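Local atomic coordinates of salt-tolerant glutaminase (Micrococcus luteus, PDB entry 3AGD), a protein that probably catalyses the hydrolysis of L-glutamine to L-glutamate and ammonium. Residues K67-A72 / G264-L269; Y243-Q248 / A294-S299. All blocks are in the same frame, centred on the assembly; numbering follows the deposited sequence.

Interaction 1. Residues K67-A72 / G264-L269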
# COMPACT_ATOMS: atom_id res chain seq x y z
N LYS A 67 -13.79 -7.13 14.77
CA LYS A 67 -14.07 -5.74 14.46
C LYS A 67 -14.01 -5.31 12.99
O LYS A 67 -14.91 -4.64 12.50
CB LYS A 67 -13.19 -4.84 15.32
CG LYS A 67 -13.52 -4.96 16.81
CD LYS A 67 -12.54 -4.18 17.67
CE LYS A 67 -12.94 -4.24 19.14
NZ LYS A 67 -11.96 -3.51 19.99
N PRO A 68 -12.95 -5.70 12.27
CA PRO A 68 -12.92 -5.28 10.86
C PRO A 68 -14.04 -5.87 10.03
O PRO A 68 -14.51 -5.25 9.07
CB PRO A 68 -11.53 -5.72 10.39
CG PRO A 68 -11.15 -6.80 11.34
CD PRO A 68 -11.67 -6.33 12.65
N PHE A 69 -14.50 -7.05 10.40
CA PHE A 69 -15.56 -7.72 9.65
C PHE A 69 -16.96 -7.17 9.91
O PHE A 69 -17.75 -7.02 8.97
CB PHE A 69 -15.47 -9.22 9.91
CG PHE A 69 -14.11 -9.79 9.61
CD1 PHE A 69 -13.31 -10.30 10.62
CD2 PHE A 69 -13.60 -9.72 8.31
CE1 PHE A 69 -12.01 -10.73 10.36
CE2 PHE A 69 -12.30 -10.15 8.04
CZ PHE A 69 -11.50 -10.65 9.06
N THR A 70 -17.28 -6.85 11.15
CA THR A 70 -18.59 -6.29 11.45
C THR A 70 -18.65 -4.89 10.85
O THR A 70 -19.70 -4.43 10.40
CB THR A 70 -18.87 -6.22 12.97
OG1 THR A 70 -17.73 -5.67 13.64
CG2 THR A 70 -19.16 -7.60 13.53
N TYR A 71 -17.50 -4.21 10.85
CA TYR A 71 -17.39 -2.86 10.29
C TYR A 71 -17.73 -2.93 8.80
O TYR A 71 -18.46 -2.09 8.28
CB TYR A 71 -15.97 -2.33 10.51
CG TYR A 71 -15.72 -0.90 10.06
CD1 TYR A 71 -16.70 0.09 10.19
CD2 TYR A 71 -14.47 -0.52 9.57
CE1 TYR A 71 -16.45 1.42 9.84
CE2 TYR A 71 -14.19 0.81 9.23
CZ TYR A 71 -15.19 1.78 9.37
OH TYR A 71 -14.92 3.09 9.05
N ALA A 72 -17.21 -3.95 8.12
CA ALA A 72 -17.50 -4.11 6.69
C ALA A 72 -19.00 -4.34 6.49
O ALA A 72 -19.62 -3.71 5.63
CB ALA A 72 -16.70 -5.28 6.14
N GLY A 264 -5.41 -14.73 18.95
CA GLY A 264 -5.41 -14.68 17.50
C GLY A 264 -5.07 -13.34 16.88
O GLY A 264 -5.57 -12.30 17.30
N VAL A 265 -4.21 -13.36 15.86
CA VAL A 265 -3.83 -12.14 15.15
C VAL A 265 -4.27 -12.24 13.69
O VAL A 265 -3.99 -13.23 13.02
CB VAL A 265 -2.31 -11.88 15.18
CG1 VAL A 265 -2.01 -10.53 14.52
CG2 VAL A 265 -1.80 -11.89 16.61
N LEU A 266 -4.95 -11.21 13.22
CA LEU A 266 -5.44 -11.15 11.85
C LEU A 266 -4.57 -10.18 11.05
O LEU A 266 -4.28 -9.07 11.50
CB LEU A 266 -6.90 -10.69 11.86
CG LEU A 266 -7.74 -10.55 10.58
CD1 LEU A 266 -7.79 -9.12 10.15
CD2 LEU A 266 -7.21 -11.46 9.48
N GLY A 267 -4.14 -10.61 9.87
CA GLY A 267 -3.33 -9.77 9.01
C GLY A 267 -3.93 -9.73 7.62
O GLY A 267 -4.49 -10.73 7.16
N ALA A 268 -3.81 -8.59 6.95
CA ALA A 268 -4.34 -8.45 5.60
C ALA A 268 -3.48 -7.46 4.83
O ALA A 268 -3.61 -6.25 5.00
CB ALA A 268 -5.78 -7.98 5.65
N LEU A 269 -2.60 -7.99 3.99
CA LEU A 269 -1.70 -7.17 3.18
C LEU A 269 -2.24 -7.13 1.75
O LEU A 269 -2.14 -8.10 1.00
CB LEU A 269 -0.29 -7.78 3.20
CG LEU A 269 0.78 -7.01 2.43
CD1 LEU A 269 0.86 -5.58 2.96
CD2 LEU A 269 2.12 -7.71 2.55
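With its CG swung anti to the carbonyl carbon (chi1 -55°), F69 sends its ring out from the first turn of helix 67-78, while L266 on strand 264-269 holds CG anti to the backbone N (chi1 -178°) and reaches back the other way. The two side chains therefore approach from opposite directions, and F69 CZ meets the leucine at its branch point. This far corner of the ring, F69 CZ, lies 4.1 Å from L266 CG and 4.2 Å from L266 CD1. The leucine meets the ring obliquely, and the contact is plain apolar packing without hydrogen bonds. P68 makes the second touch, its CG standing 4.3 Å from L266 CD1. This same P68 CG also sits 4.1 Å above one face of the F69 ring, displaced toward the rim, so that L266 encounters two neighbouring apolar groups of the helix. Proline suits the first turn, where its nitrogen has no hydrogen to offer and none is needed for a helical bond; its ring adds a compact apolar surface. Phenylalanine has the length to help span a gap in which the nearest CA atoms, of P68 and L266, are still 9.6 Å apart. K67 turns elsewhere: its NZ bonds to N114 OD1 and M112 O near S64, an arrangement consistent with the SxxK element of the serine beta-lactamase clan. S64 and N114 are known L-glutamate-binding residues. The side chain of P68 is about 7 Å from that of S64, so the contact is close to the L-glutamate site. M237 of helix 227-240 touches both P68 and L266, and M142 and L145 of helix 131-146 pack on F69. Strand 264-269 itself runs antiparallel between 257-259 and 273-278, joining the five-stranded sheet to this cluster of helices.

Interaction 2. Residues Y243-Q248 / A294-S299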
# COMPACT_ATOMS: atom_id res chain seq x y z
N TYR A 243 -2.22 0.09 17.24
CA TYR A 243 -1.88 1.39 17.82
C TYR A 243 -0.93 1.42 19.01
O TYR A 243 -0.03 2.25 19.08
CB TYR A 243 -3.17 2.13 18.22
CG TYR A 243 -3.02 3.63 18.29
CD1 TYR A 243 -3.04 4.40 17.13
CD2 TYR A 243 -2.86 4.28 19.52
CE1 TYR A 243 -2.91 5.78 17.18
CE2 TYR A 243 -2.72 5.67 19.58
CZ TYR A 243 -2.75 6.41 18.41
OH TYR A 243 -2.63 7.78 18.46
N ASP A 244 -1.14 0.52 19.97
CA ASP A 244 -0.30 0.50 21.16
C ASP A 244 0.84 -0.50 21.15
O ASP A 244 1.43 -0.79 22.20
CB ASP A 244 -1.17 0.29 22.41
CG ASP A 244 -2.04 1.51 22.73
OD1 ASP A 244 -1.49 2.62 22.84
OD2 ASP A 244 -3.27 1.35 22.88
N ALA A 245 1.15 -1.05 19.98
CA ALA A 245 2.25 -2.00 19.87
C ALA A 245 3.57 -1.23 19.94
O ALA A 245 3.60 -0.03 19.68
CB ALA A 245 2.15 -2.77 18.56
N ALA A 246 4.65 -1.92 20.30
CA ALA A 246 5.96 -1.28 20.39
C ALA A 246 6.38 -0.71 19.04
O ALA A 246 6.08 -1.29 17.99
CB ALA A 246 6.99 -2.30 20.88
N GLY A 247 7.07 0.43 19.07
CA GLY A 247 7.51 1.06 17.83
C GLY A 247 6.32 1.65 17.09
O GLY A 247 5.39 2.16 17.71
N GLN A 248 6.34 1.60 15.76
CA GLN A 248 5.24 2.11 14.96
C GLN A 248 5.00 1.03 13.91
O GLN A 248 5.79 0.88 12.98
CB GLN A 248 5.62 3.44 14.31
CG GLN A 248 4.45 4.39 14.06
CD GLN A 248 3.79 4.18 12.72
OE1 GLN A 248 4.44 3.80 11.74
NE2 GLN A 248 2.49 4.45 12.65
N ALA A 294 5.50 -13.13 15.16
CA ALA A 294 5.45 -13.87 13.91
C ALA A 294 5.18 -12.92 12.74
O ALA A 294 5.72 -13.10 11.65
CB ALA A 294 4.37 -14.95 13.98
N CYS A 295 4.34 -11.91 12.97
CA CYS A 295 4.04 -10.94 11.91
C CYS A 295 5.28 -10.11 11.57
O CYS A 295 5.52 -9.78 10.41
CB CYS A 295 2.88 -10.03 12.33
SG CYS A 295 1.26 -10.87 12.34
N ARG A 296 6.07 -9.77 12.59
CA ARG A 296 7.29 -8.99 12.37
C ARG A 296 8.27 -9.82 11.54
O ARG A 296 8.92 -9.30 10.64
CB ARG A 296 7.94 -8.62 13.71
CG ARG A 296 7.14 -7.63 14.56
CD ARG A 296 7.88 -7.28 15.84
NE ARG A 296 7.08 -6.50 16.78
CZ ARG A 296 6.81 -5.20 16.66
NH1 ARG A 296 7.26 -4.51 15.62
NH2 ARG A 296 6.09 -4.59 17.59
N ARG A 297 8.36 -11.12 11.84
CA ARG A 297 9.25 -12.00 11.10
C ARG A 297 8.76 -12.23 9.67
O ARG A 297 9.57 -12.32 8.75
CB ARG A 297 9.39 -13.35 11.83
CG ARG A 297 10.38 -13.33 12.99
CD ARG A 297 11.82 -13.16 12.50
NE ARG A 297 12.33 -14.36 11.82
CZ ARG A 297 12.83 -15.43 12.44
NH1 ARG A 297 12.89 -15.46 13.76
NH2 ARG A 297 13.26 -16.47 11.74
N LEU A 298 7.45 -12.34 9.48
CA LEU A 298 6.92 -12.55 8.13
C LEU A 298 7.26 -11.34 7.27
O LEU A 298 7.65 -11.48 6.11
CB LEU A 298 5.40 -12.73 8.17
CG LEU A 298 4.86 -14.06 8.71
CD1 LEU A 298 3.34 -14.01 8.76
CD2 LEU A 298 5.32 -15.19 7.81
N SER A 299 7.11 -10.15 7.84
CA SER A 299 7.42 -8.91 7.14
C SER A 299 8.90 -8.83 6.78
O SER A 299 9.25 -8.48 5.65
CB SER A 299 7.03 -7.71 8.00
OG SER A 299 7.59 -6.51 7.49
O HOH W 1 4.98 -5.19 20.35
O HOH W 2 6.19 -1.68 15.25
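R296 points its guanidinium edge at the backbone of A246. The side chain leaves helix 289-301 with CG beside its own backbone N (chi1 -67°) and then runs extended as far as NE, which carries the flat, charged end across to the loop while the two nearest CA atoms, those of A246 and R296, remain 11.2 Å apart. A246 O lies near the guanidinium plane and accepts a weak hydrogen bond from R296 NH2 at 3.3 Å, the N-H pointing at it with an angle of 156°. Two waters in the same plane reinforce this grip. Water 1 accepts from R296 NH2 at 3.0 Å and, at 3.3 Å, from A246 N. Water 2 accepts from R296 NH1 and donates to A246 O at 2.8 Å, so that this carbonyl is held both directly and through solvent. A methyl group is small enough for the loop to come up to the arginine: A246 CB is 4.1 Å from R296 NH2, and A245 CB approaches the same nitrogen obliquely. G247 follows with a positive phi (71°), a conformation that glycine adopts easily, and Q248 then caps helix 249-252 through OE1, bonded to A251 N. W249 of that short helix and V253 pack against R296. The arrangement is a surface one, in which an arginine on a helix reaches over to a backbone carbonyl of a loop with help from water; here it ties helix 289-301 of the glutaminase domain to the loop that carries Y243, a predicted substrate-binding residue.

Both contacts belong to the glutaminase domain, but interaction 1 is buried and wholly apolar, whereas interaction 2 lies at the surface and depends on one charged side chain, a backbone carbonyl and water. Their centres are 16 Å apart, and strand 264-269 with helix 289-301 joins them: V265 CG1 packs at 3.9 Å on C295 SG. Since V265 and L266 are successive residues of a strand, their side chains leave on opposite faces, one toward helix 289-301, the other toward helix 67-78. Helix 227-240 is shared as well, packing through M237 in interaction 1 and leading into the loop of interaction 2.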